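Local coordinates for protein glycoside Hydrolase (PDB 5T99) that probably hydrolyses beta-galactosidic linkages of agarose-derived oligosaccharides as a family 2 glycoside hydrolase, and binds the inhibitor galactoisofagomine in its pocket, at residues E113-V116 and V121-G124; A456-N461 and D467-N472; N318-A323 and V590-L595; R220-N225 and V231-D236. All blocks are in the same frame, centred on the assembly; numbering follows the deposited sequence.

Interaction 1: residues E113-V116 and V121-G124; sequences EAKV and VKVG
K115 and K122 set out with different first torsions: CG of K115 is turned away from its own carbonyl carbon (chi1 -68°), CG of K122 away from its backbone N (chi1 -169°). Both chains then run extended until they bend at chi4, and they slant across each other with CD of K115 3.7 Å from CE of K122. The touch is purely aliphatic. The two ammonium groups stay apart, NZ of K115 lying 6.3 Å from NZ of K122, and K122 NZ forms a salt bridge with E125.

Two backbone bonds join the strands. V116 N donates to G124 O (2.9 Å), which it approaches from well above the carbonyl plane, whereas V123 N donates to V116 O (2.9 Å) almost straight, at 176° at the hydrogen. V123 and G124 therefore both face V116, a classic beta bulge in the hairpin of strands 114-118 and 121-126. On the buried side, V116 CG1 lies a loose 4.4 Å from V123 CG2, and V116 also packs on L149, V151, F133 and I135. The chemistry thus divides: main-chain bonds and hydrocarbon hold the hairpin, and the separation of the lysine ends probably keeps their like charges from costing much.

Interaction 2: residues A456-N461 and D467-N472; sequences APFDNN and DIAGMN
The phenyl ring of F458 meets the strand 468-472 with its outer carbons, and A469 CB and M471 CG both approach it obliquely. CE1 of F458 is 4.1 Å from CB of A469, and CZ is 3.9 Å from CG of M471. On the other flank of the ring, CE2 comes within 4.1 Å of the M471 methyl CE. The sulfur is farther off, SD standing 5.3 Å from the F458 ring centroid and 51° from the ring normal, a Met-aromatic contact of slanting geometry.

The first torsion of M471 (chi1 -60°) puts its CG against CZ of F458, and the bend at chi3 (84°) brings CE near CE2. The two side chains cross at about a right angle. No hydrogen bond links the segments, so the contact is wholly apolar and all three touching residues are buried. L490, L488, A463 and V481 also touch the F458 side chain, and V481 touches M471 as well, so helix 478-484 helps to enclose the pair.

Strand 447-451, helix 456-459 and strand 468-472 form a beta-alpha-beta unit with parallel strands, the repeating crossover of a TIM-type barrel; here its short helix packs against the outside of the following strand.

Interaction 3: residues N318-A323 and V590-L595; sequences NGPMGA and VDLCGL
L592 points its branched end at the backbone of G319, with CG 3.6 Å and CD1 3.7 Å from G319 CA. The leucine is turned there by its first torsion, which sets CG opposite the backbone N (chi1 -167°). G319, with no side chain and a positive phi, lets the leucine come down onto its CA. P320 comes in beside it, its ring carbon CD lying 3.7 Å from L592 O, while the same CD is a looser 4.5 Å from L592 CG. No hydrogen bond crosses the contact; it is shape fitting between two loops.

The 590-595 loop is braced from within. D591 to G594 form a type I turn, and D591 OD1 accepts from C593 N (2.9 Å, 132° at the hydrogen), an Asx turn, and from L595 N (2.9 Å, 166°). These two donors reach OD1 from opposite faces of the carboxylate, so one oxygen links D591 to two later backbone N-H groups, with L592 the second residue of the turn. The other oxygen, OD2, makes a salt bridge with R502.

The segment 318-323 follows strand 305-313 and leads to helix 327-339, while 590-595 lies between strand 549-552 and helix 598-607, so barrel loops distant in sequence meet here. R332 of helix 327-339 donates to C593 O, and I791 of strand 787-793 touches P320, while M789 of that strand touches C593.

Interaction 4: residues R220-N225 and V231-D236; sequences RHSIIN and VAILND
R220 lays its CG against the CG2 methyl of I233, 3.7 Å away, the two chains slanting past each other, and it runs alongside N235 in the same direction. A bend at chi3 (-60°) turns the guanidinium so that its plane stands 77° from the N235 amide. Water 1, at the guanidinium edge and in its plane, joins the two: it accepts from R220 NE at 2.8 Å and donates to N235 OD1 at 2.6 Å. On the same face S222 OG lies 3.8 Å from I233 CG1.

These residues belong to the hairpin of strands 215-224 and 230-240, an antiparallel pair at the border of the four-stranded sheet that also holds 268-276 and 279-288. H221 with L234 is a hydrogen-bonded pair, linked both ways, H221 N to L234 O and L234 N to H221 O. Nearer the turn, V231 and A232 both face I223, a classic beta bulge: I223 N donates to A232 O (2.9 Å) and V231 N to I223 O (2.9 Å).

On the opposite face H221 and L234 lie side by side, CB to CB 4.0 Å. ND1 of H221 is hydrogen-bonded to T272 OG1, which favours this turn of the ring, while water 2 lies in the ring plane near NE2 and bridges to D236 OD2, also hydrogen-bonded to T248. At the hairpin end N225, whose OD1 accepts from E229 N, crosses V231 at about a right angle, with ND2 3.5 Å from V231 CG1.

In the fold
Along the chain the order is interaction 1, then 4, then the first half of 3, all of 2 and the second half of 3. Interactions 1 and 4 are beta hairpins, each with a classic bulge, at the borders of two separate antiparallel beta-sheets, one in the sugar-binding domain and the other in the next family 2 domain; their centres are 38 Å apart. Interactions 2 and 3 belong to the barrel and its loops, 33 Å apart between centres. Interaction 3 brings together the loops after the first and last barrel strands, 266 residues lying between them, with interaction 2 between them in sequence only. None of the four touches another; M471 of interaction 2 has its side chain about 12 Å from the bound galacto-isofagomine.

Interaction 1: residues E113-V116 and V121-G124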
loop_
_atom_site.group_PDB
_atom_site.type_symbol
_atom_site.label_atom_id
_atom_site.label_comp_id
_atom_site.label_asym_id
_atom_site.label_seq_id
_atom_site.Cartn_x
_atom_site.Cartn_y
_atom_site.Cartn_z
ATOM N N GLU A 113 -18.809 1.968 -9.141
ATOM C CA GLU A 113 -19.967 2.161 -10.021
ATOM C C GLU A 113 -20.227 3.632 -10.252
ATOM O O GLU A 113 -21.235 4.186 -9.793
ATOM C CB GLU A 113 -21.199 1.490 -9.433
ATOM C CG GLU A 113 -21.067 -0.011 -9.312
ATOM C CD GLU A 113 -21.848 -0.758 -10.371
ATOM O OE1 GLU A 113 -22.411 -1.810 -10.007
ATOM O OE2 GLU A 113 -21.905 -0.317 -11.545
ATOM N N ALA A 114 -19.283 4.269 -10.932
ATOM C CA ALA A 114 -19.359 5.697 -11.178
ATOM C C ALA A 114 -20.160 6.011 -12.439
ATOM O O ALA A 114 -20.043 5.317 -13.456
ATOM C CB ALA A 114 -17.967 6.301 -11.278
ATOM N N LYS A 115 -20.985 7.051 -12.342
ATOM C CA LYS A 115 -21.507 7.766 -13.500
ATOM C C LYS A 115 -21.078 9.233 -13.364
ATOM O O LYS A 115 -21.054 9.761 -12.248
ATOM C CB LYS A 115 -23.025 7.660 -13.552
ATOM C CG LYS A 115 -23.555 6.264 -13.843
ATOM C CD LYS A 115 -25.033 6.326 -14.204
ATOM C CE LYS A 115 -25.612 4.964 -14.542
ATOM N NZ LYS A 115 -25.838 4.163 -13.312
ATOM N N VAL A 116 -20.732 9.877 -14.482
ATOM C CA VAL A 116 -20.275 11.273 -14.464
ATOM C C VAL A 116 -21.002 12.114 -15.511
ATOM O O VAL A 116 -21.177 11.677 -16.653
ATOM C CB VAL A 116 -18.740 11.396 -14.664
ATOM C CG1 VAL A 116 -18.287 12.850 -14.554
ATOM C CG2 VAL A 116 -17.998 10.531 -13.648
ATOM N N VAL A 121 -24.947 16.542 -19.208
ATOM C CA VAL A 121 -24.681 15.515 -20.215
ATOM C C VAL A 121 -23.794 14.427 -19.639
ATOM O O VAL A 121 -22.709 14.710 -19.144
ATOM C CB VAL A 121 -24.003 16.081 -21.472
ATOM C CG1 VAL A 121 -23.874 14.998 -22.539
ATOM C CG2 VAL A 121 -24.782 17.272 -22.010
ATOM N N LYS A 122 -24.254 13.180 -19.736
ATOM C CA LYS A 122 -23.493 12.014 -19.283
ATOM C C LYS A 122 -22.255 11.859 -20.151
ATOM O O LYS A 122 -22.368 11.830 -21.372
ATOM C CB LYS A 122 -24.356 10.753 -19.377
ATOM C CG LYS A 122 -23.774 9.522 -18.690
ATOM C CD LYS A 122 -24.903 8.619 -18.194
ATOM C CE LYS A 122 -24.414 7.249 -17.752
ATOM N NZ LYS A 122 -23.836 6.442 -18.870
ATOM N N VAL A 123 -21.086 11.793 -19.520
ATOM C CA VAL A 123 -19.800 11.741 -20.238
ATOM C C VAL A 123 -18.829 10.658 -19.730
ATOM O O VAL A 123 -17.673 10.600 -20.164
ATOM C CB VAL A 123 -19.092 13.125 -20.209
ATOM C CG1 VAL A 123 -19.762 14.089 -21.183
ATOM C CG2 VAL A 123 -19.063 13.705 -18.792
ATOM N N GLY A 124 -19.304 9.786 -18.840
ATOM C CA GLY A 124 -18.431 8.832 -18.170
ATOM C C GLY A 124 -19.218 7.819 -17.376
ATOM O O GLY A 124 -20.224 8.156 -16.747
#

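Interaction 2: residues A456-N461 and D467-N472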
loop_
_atom_site.group_PDB
_atom_site.type_symbol
_atom_site.label_atom_id
_atom_site.label_comp_id
_atom_site.label_asym_id
_atom_site.label_seq_id
_atom_site.Cartn_x
_atom_site.Cartn_y
_atom_site.Cartn_z
ATOM N N ALA A 456 -4.401 -28.331 -8.860
ATOM C CA ALA A 456 -5.267 -27.969 -10.008
ATOM C C ALA A 456 -4.640 -27.083 -11.101
ATOM O O ALA A 456 -4.400 -27.570 -12.192
ATOM C CB ALA A 456 -6.595 -27.381 -9.527
ATOM N N PRO A 457 -4.336 -25.801 -10.805
ATOM C CA PRO A 457 -3.827 -24.919 -11.872
ATOM C C PRO A 457 -2.474 -25.353 -12.481
ATOM O O PRO A 457 -2.197 -25.003 -13.636
ATOM C CB PRO A 457 -3.709 -23.564 -11.179
ATOM C CG PRO A 457 -3.453 -23.901 -9.757
ATOM C CD PRO A 457 -4.193 -25.183 -9.475
ATOM N N PHE A 458 -1.676 -26.120 -11.724
ATOM C CA PHE A 458 -0.452 -26.742 -12.240
ATOM C C PHE A 458 -0.723 -27.910 -13.200
ATOM O O PHE A 458 -0.011 -28.072 -14.217
ATOM C CB PHE A 458 0.451 -27.176 -11.093
ATOM C CG PHE A 458 0.973 -26.025 -10.297
ATOM C CD1 PHE A 458 2.107 -25.346 -10.714
ATOM C CD2 PHE A 458 0.305 -25.575 -9.172
ATOM C CE1 PHE A 458 2.582 -24.267 -10.005
ATOM C CE2 PHE A 458 0.774 -24.478 -8.470
ATOM C CZ PHE A 458 1.916 -23.829 -8.883
ATOM N N ASP A 459 -1.737 -28.719 -12.866
ATOM C CA ASP A 459 -2.159 -29.870 -13.692
ATOM C C ASP A 459 -3.114 -29.483 -14.831
ATOM O O ASP A 459 -3.212 -30.204 -15.825
ATOM C CB ASP A 459 -2.845 -30.940 -12.824
ATOM C CG ASP A 459 -1.896 -31.614 -11.835
ATOM O OD1 ASP A 459 -0.661 -31.430 -11.919
ATOM O OD2 ASP A 459 -2.409 -32.351 -10.961
ATOM N N ASN A 460 -3.816 -28.356 -14.666
ATOM C CA ASN A 460 -4.768 -27.865 -15.651
ATOM C C ASN A 460 -4.176 -26.838 -16.637
ATOM O O ASN A 460 -4.921 -26.057 -17.238
ATOM C CB ASN A 460 -5.966 -27.233 -14.936
ATOM C CG ASN A 460 -6.695 -28.197 -14.015
ATOM O OD1 ASN A 460 -6.449 -29.393 -14.028
ATOM N ND2 ASN A 460 -7.593 -27.661 -13.197
ATOM N N ASN A 461 -2.848 -26.811 -16.790
ATOM C CA ASN A 461 -2.193 -25.953 -17.795
ATOM C C ASN A 461 -2.413 -24.443 -17.567
ATOM O O ASN A 461 -2.292 -23.679 -18.501
ATOM C CB ASN A 461 -2.658 -26.382 -19.206
ATOM C CG ASN A 461 -1.746 -25.905 -20.322
ATOM O OD1 ASN A 461 -0.512 -25.866 -20.204
ATOM N ND2 ASN A 461 -2.364 -25.556 -21.436
ATOM N N ASP A 467 4.349 -16.001 -16.706
ATOM C CA ASP A 467 5.801 -16.140 -16.677
ATOM C C ASP A 467 6.319 -16.756 -15.361
ATOM O O ASP A 467 7.277 -17.538 -15.370
ATOM C CB ASP A 467 6.473 -14.773 -16.921
ATOM C CG ASP A 467 6.215 -14.221 -18.315
ATOM O OD1 ASP A 467 6.434 -14.946 -19.308
ATOM O OD2 ASP A 467 5.810 -13.044 -18.420
ATOM N N ILE A 468 5.710 -16.376 -14.239
ATOM C CA ILE A 468 6.163 -16.806 -12.909
ATOM C C ILE A 468 4.937 -17.198 -12.087
ATOM O O ILE A 468 3.984 -16.414 -11.966
ATOM C CB ILE A 468 6.958 -15.700 -12.176
ATOM C CG1 ILE A 468 8.172 -15.226 -13.009
ATOM C CG2 ILE A 468 7.464 -16.207 -10.832
ATOM C CD1 ILE A 468 8.805 -13.938 -12.519
ATOM N N ALA A 469 4.969 -18.411 -11.530
ATOM C CA ALA A 469 3.852 -18.947 -10.747
ATOM C C ALA A 469 4.008 -18.635 -9.246
ATOM O O ALA A 469 5.046 -18.947 -8.638
ATOM C CB ALA A 469 3.739 -20.453 -10.960
ATOM N N GLY A 470 2.978 -18.021 -8.666
ATOM C CA GLY A 470 2.909 -17.811 -7.226
ATOM C C GLY A 470 2.018 -18.842 -6.548
ATOM O O GLY A 470 0.913 -19.091 -7.015
ATOM N N MET A 471 2.489 -19.426 -5.443
ATOM C CA MET A 471 1.681 -20.349 -4.628
ATOM C C MET A 471 1.187 -19.686 -3.341
ATOM O O MET A 471 1.974 -19.088 -2.600
ATOM C CB MET A 471 2.493 -21.591 -4.266
ATOM C CG MET A 471 2.968 -22.375 -5.469
ATOM S SD MET A 471 3.844 -23.864 -4.993
ATOM C CE MET A 471 2.479 -24.976 -4.738
ATOM N N ASN A 472 -0.112 -19.806 -3.077
ATOM C CA ASN A 472 -0.704 -19.335 -1.825
ATOM C C ASN A 472 -0.850 -20.477 -0.832
ATOM O O ASN A 472 -1.610 -21.409 -1.075
ATOM C CB ASN A 472 -2.072 -18.718 -2.084
ATOM C CG ASN A 472 -1.986 -17.404 -2.809
ATOM O OD1 ASN A 472 -0.955 -17.077 -3.408
ATOM N ND2 ASN A 472 -3.060 -16.618 -2.736
#

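Interaction 3: residues N318-A323 and V590-L595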
loop_
_atom_site.group_PDB
_atom_site.type_symbol
_atom_site.label_atom_id
_atom_site.label_comp_id
_atom_site.label_asym_id
_atom_site.label_seq_id
_atom_site.Cartn_x
_atom_site.Cartn_y
_atom_site.Cartn_z
ATOM N N ASN A 318 -5.835 2.652 5.134
ATOM C CA ASN A 318 -4.893 2.994 6.202
ATOM C C ASN A 318 -5.624 3.130 7.551
ATOM O O ASN A 318 -5.430 4.104 8.269
ATOM C CB ASN A 318 -4.135 4.269 5.826
ATOM C CG ASN A 318 -3.001 3.999 4.870
ATOM O OD1 ASN A 318 -2.101 3.218 5.174
ATOM N ND2 ASN A 318 -3.030 4.645 3.715
ATOM N N GLY A 319 -6.465 2.141 7.865
ATOM C CA GLY A 319 -7.100 2.018 9.172
ATOM C C GLY A 319 -7.930 3.240 9.538
ATOM O O GLY A 319 -8.822 3.597 8.778
ATOM N N PRO A 320 -7.609 3.924 10.669
ATOM C CA PRO A 320 -8.346 5.139 11.058
ATOM C C PRO A 320 -8.460 6.215 9.994
ATOM O O PRO A 320 -9.413 6.997 10.024
ATOM C CB PRO A 320 -7.540 5.684 12.247
ATOM C CG PRO A 320 -6.824 4.505 12.807
ATOM C CD PRO A 320 -6.533 3.610 11.635
ATOM N N MET A 321 -7.493 6.276 9.080
ATOM C CA MET A 321 -7.538 7.221 7.959
ATOM C C MET A 321 -8.439 6.775 6.810
ATOM O O MET A 321 -8.638 7.542 5.866
ATOM C CB MET A 321 -6.126 7.487 7.423
ATOM C CG MET A 321 -5.172 8.127 8.425
ATOM S SD MET A 321 -5.668 9.777 8.986
ATOM C CE MET A 321 -5.796 10.684 7.439
ATOM N N GLY A 322 -8.996 5.568 6.875
ATOM C CA GLY A 322 -9.848 5.082 5.800
ATOM C C GLY A 322 -9.096 4.905 4.481
ATOM O O GLY A 322 -7.870 4.733 4.471
ATOM N N ALA A 323 -9.836 4.981 3.378
ATOM C CA ALA A 323 -9.299 4.731 2.031
ATOM C C ALA A 323 -8.888 5.980 1.251
ATOM O O ALA A 323 -8.227 5.852 0.223
ATOM C CB ALA A 323 -10.296 3.927 1.209
ATOM N N VAL A 590 1.780 -6.010 11.954
ATOM C CA VAL A 590 1.635 -4.719 12.607
ATOM C C VAL A 590 0.137 -4.462 12.662
ATOM O O VAL A 590 -0.578 -4.806 11.717
ATOM C CB VAL A 590 2.374 -3.621 11.801
ATOM C CG1 VAL A 590 2.177 -2.236 12.398
ATOM C CG2 VAL A 590 3.871 -3.935 11.726
ATOM N N ASP A 591 -0.345 -3.877 13.761
ATOM C CA ASP A 591 -1.790 -3.648 13.947
ATOM C C ASP A 591 -2.298 -2.495 13.084
ATOM O O ASP A 591 -1.512 -1.780 12.453
ATOM C CB ASP A 591 -2.156 -3.489 15.448
ATOM C CG ASP A 591 -1.940 -2.062 16.004
ATOM O OD1 ASP A 591 -1.668 -1.089 15.261
ATOM O OD2 ASP A 591 -2.068 -1.914 17.230
ATOM N N LEU A 592 -3.611 -2.304 13.083
ATOM C CA LEU A 592 -4.275 -1.342 12.190
ATOM C C LEU A 592 -3.869 0.128 12.376
ATOM O O LEU A 592 -4.017 0.931 11.445
ATOM C CB LEU A 592 -5.784 -1.472 12.368
ATOM C CG LEU A 592 -6.749 -0.834 11.378
ATOM C CD1 LEU A 592 -6.624 -1.506 10.018
ATOM C CD2 LEU A 592 -8.169 -0.950 11.922
ATOM N N CYS A 593 -3.378 0.496 13.562
ATOM C CA CYS A 593 -2.924 1.878 13.809
ATOM C C CYS A 593 -1.386 2.019 13.727
ATOM O O CYS A 593 -0.834 3.075 14.036
ATOM C CB CYS A 593 -3.490 2.413 15.143
ATOM S SG CYS A 593 -2.776 1.690 16.640
ATOM N N GLY A 594 -0.709 0.964 13.284
ATOM C CA GLY A 594 0.723 0.994 13.043
ATOM C C GLY A 594 1.595 0.608 14.222
ATOM O O GLY A 594 2.780 0.942 14.229
ATOM N N LEU A 595 1.035 -0.106 15.204
ATOM C CA LEU A 595 1.827 -0.601 16.336
ATOM C C LEU A 595 2.234 -2.052 16.107
ATOM O O LEU A 595 1.384 -2.892 15.806
ATOM C CB LEU A 595 1.075 -0.439 17.661
ATOM C CG LEU A 595 0.871 1.022 18.076
ATOM C CD1 LEU A 595 -0.147 1.122 19.199
ATOM C CD2 LEU A 595 2.189 1.679 18.475
#

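Interaction 4: residues R220-N225 and V231-D236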
loop_
_atom_site.group_PDB
_atom_site.type_symbol
_atom_site.label_atom_id
_atom_site.label_comp_id
_atom_site.label_asym_id
_atom_site.label_seq_id
_atom_site.Cartn_x
_atom_site.Cartn_y
_atom_site.Cartn_z
ATOM N N ARG A 220 11.202 17.393 -27.288
ATOM C CA ARG A 220 12.422 17.556 -26.512
ATOM C C ARG A 220 12.288 16.891 -25.154
ATOM O O ARG A 220 11.556 17.376 -24.283
ATOM C CB ARG A 220 12.755 19.026 -26.319
ATOM C CG ARG A 220 14.134 19.249 -25.729
ATOM C CD ARG A 220 14.332 20.690 -25.311
ATOM N NE ARG A 220 14.192 21.593 -26.453
ATOM C CZ ARG A 220 14.036 22.915 -26.365
ATOM N NH1 ARG A 220 14.005 23.527 -25.182
ATOM N NH2 ARG A 220 13.909 23.633 -27.477
ATOM N N HIS A 221 13.031 15.796 -24.983
ATOM C CA HIS A 221 13.124 15.079 -23.710
ATOM C C HIS A 221 14.289 15.593 -22.878
ATOM O O HIS A 221 15.441 15.381 -23.255
ATOM C CB HIS A 221 13.346 13.587 -23.953
ATOM C CG HIS A 221 12.219 12.916 -24.659
ATOM N ND1 HIS A 221 10.932 12.917 -24.169
ATOM C CD2 HIS A 221 12.191 12.194 -25.804
ATOM C CE1 HIS A 221 10.153 12.242 -24.993
ATOM N NE2 HIS A 221 10.892 11.790 -25.995
ATOM N N SER A 222 13.985 16.235 -21.751
ATOM C CA SER A 222 14.993 16.613 -20.756
ATOM C C SER A 222 14.991 15.627 -19.576
ATOM O O SER A 222 13.981 15.492 -18.864
ATOM C CB SER A 222 14.747 18.036 -20.253
ATOM O OG SER A 222 14.849 18.959 -21.318
ATOM N N ILE A 223 16.124 14.944 -19.391
ATOM C CA ILE A 223 16.310 13.999 -18.301
ATOM C C ILE A 223 16.977 14.727 -17.160
ATOM O O ILE A 223 18.091 15.220 -17.296
ATOM C CB ILE A 223 17.124 12.771 -18.729
ATOM C CG1 ILE A 223 16.292 11.968 -19.736
ATOM C CG2 ILE A 223 17.462 11.908 -17.519
ATOM C CD1 ILE A 223 17.028 10.837 -20.405
ATOM N N ILE A 224 16.280 14.775 -16.028
ATOM C CA ILE A 224 16.648 15.644 -14.918
ATOM C C ILE A 224 17.008 14.770 -13.724
ATOM O O ILE A 224 16.279 13.829 -13.377
ATOM C CB ILE A 224 15.485 16.589 -14.571
ATOM C CG1 ILE A 224 15.138 17.479 -15.779
ATOM C CG2 ILE A 224 15.804 17.425 -13.336
ATOM C CD1 ILE A 224 13.802 18.188 -15.628
ATOM N N ASN A 225 18.138 15.093 -13.103
ATOM C CA ASN A 225 18.651 14.334 -11.958
ATOM C C ASN A 225 17.976 14.752 -10.649
ATOM O O ASN A 225 17.119 15.646 -10.636
ATOM C CB ASN A 225 20.209 14.362 -11.900
ATOM C CG ASN A 225 20.800 15.700 -11.451
ATOM O OD1 ASN A 225 20.113 16.607 -10.979
ATOM N ND2 ASN A 225 22.106 15.816 -11.605
ATOM N N VAL A 231 20.597 16.760 -17.197
ATOM C CA VAL A 231 21.873 16.077 -17.510
ATOM C C VAL A 231 21.931 15.453 -18.913
ATOM O O VAL A 231 22.994 15.028 -19.358
ATOM C CB VAL A 231 22.228 15.012 -16.443
ATOM C CG1 VAL A 231 22.278 15.648 -15.064
ATOM C CG2 VAL A 231 21.254 13.824 -16.454
ATOM N N ALA A 232 20.799 15.392 -19.604
ATOM C CA ALA A 232 20.769 14.897 -20.984
ATOM C C ALA A 232 19.495 15.358 -21.662
ATOM O O ALA A 232 18.463 15.516 -21.003
ATOM C CB ALA A 232 20.868 13.375 -21.028
ATOM N N ILE A 233 19.588 15.588 -22.971
ATOM C CA ILE A 233 18.448 15.990 -23.789
ATOM C C ILE A 233 18.391 15.096 -25.028
ATOM O O ILE A 233 19.399 14.926 -25.727
ATOM C CB ILE A 233 18.513 17.485 -24.176
ATOM C CG1 ILE A 233 18.166 18.345 -22.959
ATOM C CG2 ILE A 233 17.566 17.791 -25.346
ATOM C CD1 ILE A 233 18.286 19.843 -23.187
ATOM N N LEU A 234 17.214 14.512 -25.273
ATOM C CA LEU A 234 16.995 13.648 -26.424
ATOM C C LEU A 234 15.921 14.306 -27.263
ATOM O O LEU A 234 14.836 14.611 -26.759
ATOM C CB LEU A 234 16.544 12.252 -26.003
ATOM C CG LEU A 234 16.085 11.304 -27.134
ATOM C CD1 LEU A 234 17.157 11.081 -28.199
ATOM C CD2 LEU A 234 15.633 9.974 -26.539
ATOM N N ASN A 235 16.236 14.526 -28.535
ATOM C CA ASN A 235 15.294 15.072 -29.477
ATOM C C ASN A 235 14.656 13.960 -30.312
ATOM O O ASN A 235 15.277 12.917 -30.597
ATOM C CB ASN A 235 15.972 16.120 -30.361
ATOM C CG ASN A 235 16.095 17.465 -29.664
ATOM O OD1 ASN A 235 15.097 18.161 -29.459
ATOM N ND2 ASN A 235 17.312 17.831 -29.283
ATOM N N ASP A 236 13.406 14.189 -30.682
ATOM C CA ASP A 236 12.648 13.262 -31.510
ATOM C C ASP A 236 11.621 14.093 -32.268
ATOM O O ASP A 236 11.576 15.312 -32.097
ATOM C CB ASP A 236 11.993 12.188 -30.617
ATOM C CG ASP A 236 11.548 10.955 -31.384
ATOM O OD1 ASP A 236 11.887 10.842 -32.590
ATOM O OD2 ASP A 236 10.843 10.100 -30.778
HETATM O O HOH W 1 14.241 20.615 -29.048
HETATM O O HOH W 2 10.094 9.678 -28.229
#